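Local coordinates for type I modular polyketide synthase (Streptomyces albus subsp. albus, PDB 6IYT), which probably selects an ethylmalonyl-type extender unit from its coenzyme A thioester and transfers it onward during salinomycin assembly, as an acyltransferase domain, at residues Thr121-Pro126 with Val204-Val209; Asp389-Ser394 with Val413-Gln418. All coordinates share one frame; numbering follows the deposited sequence.

Interaction 1 (Thr121-Pro126 with Val204-Val209); sequences TVFVFP and VVPDAV
With its CG anti to the carbonyl carbon (chi1 -84°), Phe-123 places one face of its ring against Pro-206, while Asp-207, whose CG takes the same placement (chi1 -60°), turns its carboxylate back to the start of the neighbouring strand at Thr-121. Strand 120-125 and the edge strand 208-211, which the loop around 204-207 leads into, are parallel neighbours in the four-stranded sheet of the acyltransferase domain, which has an alpha/beta-hydrolase-like core. Just ahead of the edge strand Asp-207 and Thr-121 grip each other twice: Asp-207 N donates to Thr-121 O at 2.8 Å, and Thr-121 N returns a nearly straight bond to Asp-207 OD2 at 3.0 Å, meeting the carboxylate oxygen on its anti side. Further along, Phe-123 N bonds to Ala-208 O at 3.1 Å, and Phe-123 pairs with Val-209 across the strands. The same Ala-208 O also receives a CA-H contact from Val-122 CA, at 3.3 Å.

The apolar half of the contact centres on the Phe-123 ring. Pro-206 CD stands over one face, 3.9 Å from the centroid and only 11° off the ring normal, a CH-pi contact, while Pro-206 CB approaches Phe-123 CD1 at 3.7 Å. Farther out on the ring, Phe-123 CE1 and CZ both meet Val-204 CG1, and the helix 181-200 adds Ala-196. Val-122 reaches the other face of the sheet, where its CG2 packs against Ala-208 CB.

Beyond Val-209 the edge strand runs on toward Ser-213, which lies in a GxSxG sequence consistent with a nucleophile elbow. Phe-125 packs on helix 215-223, which follows that turn, and the edge of its ring receives Val-209 CG1, 4.1 Å from Phe-125 CE1.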
ATOM      1  N   THR A 121       7.095   8.800  -9.301  1.00  7.34           N
ATOM      2  CA  THR A 121       6.191   8.097  -8.376  1.00  6.44           C
ATOM      3  C   THR A 121       6.328   6.613  -8.599  1.00  6.15           C
ATOM      4  O   THR A 121       6.308   6.146  -9.754  1.00  5.92           O
ATOM      5  CB  THR A 121       4.719   8.475  -8.643  1.00  8.22           C
ATOM      6  OG1 THR A 121       4.503   9.863  -8.340  1.00  8.97           O
ATOM      7  CG2 THR A 121       3.792   7.626  -7.820  1.00  9.10           C
ATOM      8  N   VAL A 122       6.584   5.874  -7.518  1.00  5.59           N
ATOM      9  CA  VAL A 122       6.580   4.436  -7.565  1.00  4.90           C
ATOM     10  C   VAL A 122       5.514   3.871  -6.652  1.00  4.33           C
ATOM     11  O   VAL A 122       5.308   4.377  -5.560  1.00  4.17           O
ATOM     12  CB  VAL A 122       7.967   3.870  -7.184  1.00  5.30           C
ATOM     13  CG1 VAL A 122       8.443   4.417  -5.848  1.00  5.43           C
ATOM     14  CG2 VAL A 122       7.950   2.380  -7.182  1.00  5.50           C
ATOM     15  N   PHE A 123       4.759   2.884  -7.155  1.00  4.00           N
ATOM     16  CA  PHE A 123       3.810   2.174  -6.310  1.00  4.16           C
ATOM     17  C   PHE A 123       4.451   0.962  -5.678  1.00  4.01           C
ATOM     18  O   PHE A 123       5.152   0.164  -6.365  1.00  3.59           O
ATOM     19  CB  PHE A 123       2.569   1.755  -7.071  1.00  4.27           C
ATOM     20  CG  PHE A 123       1.522   2.844  -7.180  1.00  5.27           C
ATOM     21  CD1 PHE A 123       1.889   4.163  -7.396  1.00  5.79           C
ATOM     22  CD2 PHE A 123       0.198   2.551  -7.043  1.00  5.84           C
ATOM     23  CE1 PHE A 123       0.925   5.166  -7.444  1.00  5.43           C
ATOM     24  CE2 PHE A 123      -0.776   3.554  -7.116  1.00  6.77           C
ATOM     25  CZ  PHE A 123      -0.393   4.855  -7.330  1.00  6.07           C
ATOM     26  N   VAL A 124       4.167   0.806  -4.393  1.00  4.00           N
ATOM     27  CA  VAL A 124       4.795  -0.182  -3.526  1.00  4.72           C
ATOM     28  C   VAL A 124       3.706  -1.184  -3.089  1.00  4.44           C
ATOM     29  O   VAL A 124       2.688  -0.809  -2.549  1.00  3.92           O
ATOM     30  CB  VAL A 124       5.387   0.470  -2.273  1.00  5.56           C
ATOM     31  CG1 VAL A 124       6.008  -0.573  -1.349  1.00  5.32           C
ATOM     32  CG2 VAL A 124       6.392   1.542  -2.659  1.00  6.30           C
ATOM     33  N   PHE A 125       4.002  -2.464  -3.251  1.00  4.38           N
ATOM     34  CA  PHE A 125       3.058  -3.536  -2.972  1.00  4.43           C
ATOM     35  C   PHE A 125       3.680  -4.507  -1.991  1.00  5.21           C
ATOM     36  O   PHE A 125       4.590  -5.281  -2.351  1.00  4.84           O
ATOM     37  CB  PHE A 125       2.730  -4.268  -4.276  1.00  4.47           C
ATOM     38  CG  PHE A 125       2.048  -3.410  -5.290  1.00  4.51           C
ATOM     39  CD1 PHE A 125       2.797  -2.628  -6.182  1.00  4.80           C
ATOM     40  CD2 PHE A 125       0.656  -3.265  -5.282  1.00  4.68           C
ATOM     41  CE1 PHE A 125       2.153  -1.807  -7.106  1.00  5.06           C
ATOM     42  CE2 PHE A 125       0.024  -2.434  -6.183  1.00  4.87           C
ATOM     43  CZ  PHE A 125       0.770  -1.668  -7.054  1.00  5.03           C
ATOM     44  N   PRO A 126       3.321  -4.384  -0.713  1.00  5.83           N
ATOM     45  CA  PRO A 126       3.947  -5.243   0.311  1.00  6.50           C
ATOM     46  C   PRO A 126       3.459  -6.688   0.288  1.00  7.38           C
ATOM     47  O   PRO A 126       2.543  -7.039  -0.462  1.00  7.55           O
ATOM     48  CB  PRO A 126       3.555  -4.578   1.633  1.00  6.67           C
ATOM     49  CG  PRO A 126       2.370  -3.732   1.330  1.00  8.70           C
ATOM     50  CD  PRO A 126       2.336  -3.450  -0.152  1.00  6.40           C
ATOM     51  N   VAL A 204      -3.145   9.800  -9.815  1.00  6.94           N
ATOM     52  CA  VAL A 204      -1.868   9.397  -9.198  1.00  7.03           C
ATOM     53  C   VAL A 204      -1.552   7.999  -9.653  1.00  6.71           C
ATOM     54  O   VAL A 204      -2.323   7.040  -9.364  1.00  7.10           O
ATOM     55  CB  VAL A 204      -1.918   9.480  -7.656  1.00  6.75           C
ATOM     56  CG1 VAL A 204      -0.629   8.950  -7.024  1.00  7.52           C
ATOM     57  CG2 VAL A 204      -2.149  10.907  -7.215  1.00  7.57           C
ATOM     58  N   VAL A 205      -0.556   7.911 -10.535  1.00  7.10           N
ATOM     59  CA  VAL A 205      -0.236   6.661 -11.216  1.00  8.33           C
ATOM     60  C   VAL A 205       1.245   6.346 -11.116  1.00  7.64           C
ATOM     61  O   VAL A 205       2.084   7.254 -11.011  1.00  9.08           O
ATOM     62  CB  VAL A 205      -0.657   6.688 -12.722  1.00  9.64           C
ATOM     63  CG1 VAL A 205      -2.170   6.764 -12.869  1.00 12.55           C
ATOM     64  CG2 VAL A 205       0.009   7.823 -13.470  1.00 12.29           C
ATOM     65  N   PRO A 206       1.595   5.061 -11.187  1.00  8.04           N
ATOM     66  CA  PRO A 206       3.019   4.683 -11.057  1.00  7.23           C
ATOM     67  C   PRO A 206       3.812   4.938 -12.326  1.00  7.19           C
ATOM     68  O   PRO A 206       3.272   4.786 -13.430  1.00  7.98           O
ATOM     69  CB  PRO A 206       2.951   3.179 -10.798  1.00  8.26           C
ATOM     70  CG  PRO A 206       1.687   2.757 -11.414  1.00  8.47           C
ATOM     71  CD  PRO A 206       0.728   3.892 -11.130  1.00  9.24           C
ATOM     72  N   ASP A 207       5.016   5.482 -12.153  1.00  7.07           N
ATOM     73  CA  ASP A 207       6.043   5.494 -13.200  1.00  7.72           C
ATOM     74  C   ASP A 207       6.861   4.210 -13.150  1.00  6.35           C
ATOM     75  O   ASP A 207       7.607   3.873 -14.111  1.00  6.21           O
ATOM     76  CB  ASP A 207       6.982   6.711 -13.020  1.00  8.51           C
ATOM     77  CG  ASP A 207       6.236   8.052 -13.101  1.00 11.83           C
ATOM     78  OD1 ASP A 207       5.486   8.236 -14.079  1.00 15.05           O
ATOM     79  OD2 ASP A 207       6.362   8.895 -12.164  1.00 12.00           O
ATOM     80  N   ALA A 208       6.770   3.522 -12.028  1.00  6.04           N
ATOM     81  CA  ALA A 208       7.397   2.226 -11.824  1.00  5.17           C
ATOM     82  C   ALA A 208       6.635   1.517 -10.713  1.00  4.64           C
ATOM     83  O   ALA A 208       5.937   2.171  -9.932  1.00  4.61           O
ATOM     84  CB  ALA A 208       8.832   2.383 -11.432  1.00  5.46           C
ATOM     85  N   VAL A 209       6.893   0.226 -10.543  1.00  4.11           N
ATOM     86  CA  VAL A 209       6.304  -0.529  -9.433  1.00  4.26           C
ATOM     87  C   VAL A 209       7.369  -1.350  -8.728  1.00  4.85           C
ATOM     88  O   VAL A 209       8.402  -1.639  -9.313  1.00  4.98           O
ATOM     89  CB  VAL A 209       5.199  -1.479  -9.891  1.00  3.89           C
ATOM     90  CG1 VAL A 209       4.042  -0.720 -10.528  1.00  4.26           C
ATOM     91  CG2 VAL A 209       5.763  -2.532 -10.846  1.00  3.94           C
TER

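Interaction 2 (Asp389-Ser394 with Val413-Gln418); sequences DVFVES and VEVLAQ
Leu-416 N gives a 2.8 Å, almost straight bond to Asp-389 O (171°), the first of four that join strands 388-393 and 416-418 in a beta-alpha-beta unit with helix 401-411 as the crossover. Leu-416 O then accepts from Phe-391 N at 2.8 Å, Phe-391 O accepts from Gln-418 N, and Gln-418 O takes Glu-393 N, so Leu-416, Phe-391 and Gln-418 each use both backbone N and O. The axes of strands 389-393 and 416-418 run parallel within 9°.

On one face Val-390 and Leu-416 lie side by side, CG1 to CD2 at 4.2 Å; Leu-416 has CG anti to the backbone N (chi1 170°), which carries its branch alongside Val-390. On the other face the Phe-391 ring turns its edge to Leu-416 O and its CE1 reaches Val-415 CB at 4.1 Å, while Ile-404 of the crossover helix also packs on it.

The polar ends find partners beyond the pair. Asp-389 OD1 bonds to Gly-119 N and OD2 to Ser-118 N, and Gln-418 NE2 bonds to Glu-437 OE1. Glu-393 OE2 is held by Ser-395 OG and Val-399 N, while OE1 accepts from Leu-400 N.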
ATOM      1  N   ASP A 389      10.766  10.264  -5.729  1.00  8.54           N
ATOM      2  CA  ASP A 389      10.538  10.744  -4.364  1.00 10.57           C
ATOM      3  C   ASP A 389       9.092  10.663  -3.897  1.00  8.38           C
ATOM      4  O   ASP A 389       8.764  11.187  -2.852  1.00  9.28           O
ATOM      5  CB  ASP A 389      11.098  12.185  -4.166  1.00 10.79           C
ATOM      6  CG  ASP A 389      10.352  13.233  -4.988  1.00 12.60           C
ATOM      7  OD1 ASP A 389       9.434  12.856  -5.770  1.00 13.21           O
ATOM      8  OD2 ASP A 389      10.752  14.433  -4.938  1.00 16.17           O
ATOM      9  N   VAL A 390       8.257   9.908  -4.601  1.00  6.46           N
ATOM     10  CA  VAL A 390       6.908   9.675  -4.148  1.00  6.14           C
ATOM     11  C   VAL A 390       6.714   8.173  -4.171  1.00  6.58           C
ATOM     12  O   VAL A 390       6.732   7.562  -5.239  1.00  6.61           O
ATOM     13  CB  VAL A 390       5.825  10.344  -5.071  1.00  6.38           C
ATOM     14  CG1 VAL A 390       4.414   9.989  -4.605  1.00  5.76           C
ATOM     15  CG2 VAL A 390       5.994  11.876  -5.096  1.00  6.15           C
ATOM     16  N   PHE A 391       6.462   7.612  -2.995  1.00  5.89           N
ATOM     17  CA  PHE A 391       6.301   6.180  -2.836  1.00  6.08           C
ATOM     18  C   PHE A 391       4.926   5.970  -2.295  1.00  5.52           C
ATOM     19  O   PHE A 391       4.639   6.416  -1.178  1.00  7.31           O
ATOM     20  CB  PHE A 391       7.308   5.624  -1.818  1.00  5.93           C
ATOM     21  CG  PHE A 391       8.752   5.630  -2.304  1.00  6.42           C
ATOM     22  CD1 PHE A 391       9.454   6.812  -2.416  1.00  7.32           C
ATOM     23  CD2 PHE A 391       9.422   4.451  -2.535  1.00  5.72           C
ATOM     24  CE1 PHE A 391      10.798   6.808  -2.773  1.00  7.11           C
ATOM     25  CE2 PHE A 391      10.717   4.460  -3.040  1.00  6.91           C
ATOM     26  CZ  PHE A 391      11.404   5.648  -3.157  1.00  6.79           C
ATOM     27  N   VAL A 392       4.067   5.315  -3.055  1.00  5.71           N
ATOM     28  CA  VAL A 392       2.689   5.118  -2.615  1.00  5.17           C
ATOM     29  C   VAL A 392       2.494   3.650  -2.306  1.00  5.06           C
ATOM     30  O   VAL A 392       2.652   2.806  -3.181  1.00  5.44           O
ATOM     31  CB  VAL A 392       1.693   5.551  -3.711  1.00  5.13           C
ATOM     32  CG1 VAL A 392       0.255   5.162  -3.341  1.00  6.07           C
ATOM     33  CG2 VAL A 392       1.828   7.023  -4.001  1.00  5.22           C
ATOM     34  N   GLU A 393       2.254   3.321  -1.040  1.00  5.09           N
ATOM     35  CA  GLU A 393       2.038   1.940  -0.667  1.00  5.29           C
ATOM     36  C   GLU A 393       0.565   1.598  -0.826  1.00  4.96           C
ATOM     37  O   GLU A 393      -0.286   2.115  -0.122  1.00  4.91           O
ATOM     38  CB  GLU A 393       2.572   1.638   0.746  1.00  6.26           C
ATOM     39  CG  GLU A 393       2.490   0.151   1.106  1.00  7.65           C
ATOM     40  CD  GLU A 393       2.831  -0.128   2.541  1.00 10.37           C
ATOM     41  OE1 GLU A 393       3.907   0.325   2.992  1.00 12.16           O
ATOM     42  OE2 GLU A 393       2.061  -0.884   3.210  1.00 12.61           O
ATOM     43  N   SER A 394       0.288   0.761  -1.815  1.00  4.49           N
ATOM     44  CA  SER A 394      -1.060   0.417  -2.234  1.00  4.66           C
ATOM     45  C   SER A 394      -1.619  -0.741  -1.385  1.00  5.01           C
ATOM     46  O   SER A 394      -1.829  -1.851  -1.893  1.00  5.28           O
ATOM     47  CB  SER A 394      -1.040   0.030  -3.713  1.00  5.03           C
ATOM     48  OG  SER A 394      -2.353  -0.094  -4.250  1.00  5.08           O
ATOM     49  N   VAL A 413      18.067  12.104   1.494  1.00 18.44           N
ATOM     50  CA  VAL A 413      17.138  12.673   0.497  1.00 18.07           C
ATOM     51  C   VAL A 413      15.720  12.572   1.058  1.00 17.96           C
ATOM     52  O   VAL A 413      15.340  11.548   1.586  1.00 17.96           O
ATOM     53  CB  VAL A 413      17.192  11.892  -0.851  1.00 19.92           C
ATOM     54  CG1 VAL A 413      16.153  12.416  -1.826  1.00 18.92           C
ATOM     55  CG2 VAL A 413      18.577  11.966  -1.468  1.00 23.32           C
ATOM     56  N   GLU A 414      15.000  13.672   1.045  1.00 15.49           N
ATOM     57  CA  GLU A 414      13.602  13.688   1.501  1.00 18.46           C
ATOM     58  C   GLU A 414      12.718  13.038   0.468  1.00 14.48           C
ATOM     59  O   GLU A 414      12.766  13.409  -0.704  1.00 13.09           O
ATOM     60  CB  GLU A 414      13.129  15.116   1.693  1.00 25.00           C
ATOM     61  CG  GLU A 414      13.144  15.586   3.137  1.00 37.25           C
ATOM     62  CD  GLU A 414      11.961  16.477   3.461  1.00 43.99           C
ATOM     63  OE1 GLU A 414      11.242  16.887   2.515  1.00 54.38           O
ATOM     64  OE2 GLU A 414      11.729  16.739   4.661  1.00 47.38           O
ATOM     65  N   VAL A 415      11.868  12.104   0.901  1.00 11.72           N
ATOM     66  CA  VAL A 415      10.843  11.529   0.010  1.00 10.79           C
ATOM     67  C   VAL A 415       9.485  11.491   0.720  1.00 11.88           C
ATOM     68  O   VAL A 415       9.416  11.690   1.931  1.00 11.05           O
ATOM     69  CB  VAL A 415      11.205  10.084  -0.417  1.00 11.71           C
ATOM     70  CG1 VAL A 415      12.598  10.034  -1.012  1.00 13.06           C
ATOM     71  CG2 VAL A 415      11.106   9.125   0.769  1.00 12.92           C
ATOM     72  N   LEU A 416       8.399  11.319  -0.057  1.00  9.03           N
ATOM     73  CA  LEU A 416       7.079  11.059   0.527  1.00  8.39           C
ATOM     74  C   LEU A 416       6.811   9.562   0.519  1.00  7.41           C
ATOM     75  O   LEU A 416       6.972   8.908  -0.514  1.00  8.60           O
ATOM     76  CB  LEU A 416       5.999  11.774  -0.262  1.00  8.26           C
ATOM     77  CG  LEU A 416       4.558  11.404   0.088  1.00 10.53           C
ATOM     78  CD1 LEU A 416       4.164  11.909   1.453  1.00 10.50           C
ATOM     79  CD2 LEU A 416       3.624  11.944  -0.980  1.00 11.52           C
ATOM     80  N   ALA A 417       6.528   9.023   1.690  1.00  7.13           N
ATOM     81  CA  ALA A 417       6.150   7.626   1.834  1.00  7.83           C
ATOM     82  C   ALA A 417       4.742   7.548   2.383  1.00  8.25           C
ATOM     83  O   ALA A 417       4.484   7.929   3.529  1.00  9.63           O
ATOM     84  CB  ALA A 417       7.130   6.917   2.755  1.00  8.45           C
ATOM     85  N   GLN A 418       3.810   7.223   1.511  1.00  7.00           N
ATOM     86  CA  GLN A 418       2.413   7.447   1.765  1.00  6.76           C
ATOM     87  C   GLN A 418       1.695   6.114   1.687  1.00  6.67           C
ATOM     88  O   GLN A 418       1.811   5.430   0.706  1.00  7.14           O
ATOM     89  CB  GLN A 418       1.863   8.381   0.706  1.00  7.24           C
ATOM     90  CG  GLN A 418       0.404   8.623   0.844  1.00  8.61           C
ATOM     91  CD  GLN A 418       0.092   9.328   2.092  1.00 10.40           C
ATOM     92  OE1 GLN A 418       0.678  10.369   2.372  1.00 14.45           O
ATOM     93  NE2 GLN A 418      -0.758   8.732   2.925  1.00  9.41           N
TER

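Interactions 1 and 2 come in series along the chain and belong to one parallel sheet, ordered 208-211, 120-125, 388-393, 416-418, with their centres about 9 Å apart. Interaction 1 pairs the first two strands and interaction 2 the last two. The central strands join them: Val-122 N lies 2.8 Å from Val-390 O and Val-124 N 2.8 Å from Val-392 O, both probable hydrogen bonds, while Val-122 CG1 packs on Phe-391 CD2. Helix 181-200 touches side chains of both contacts. Chain parts far apart in sequence thus form one continuous core, from whose edge strand 208-211 the chain passes into the presumed nucleophile turn.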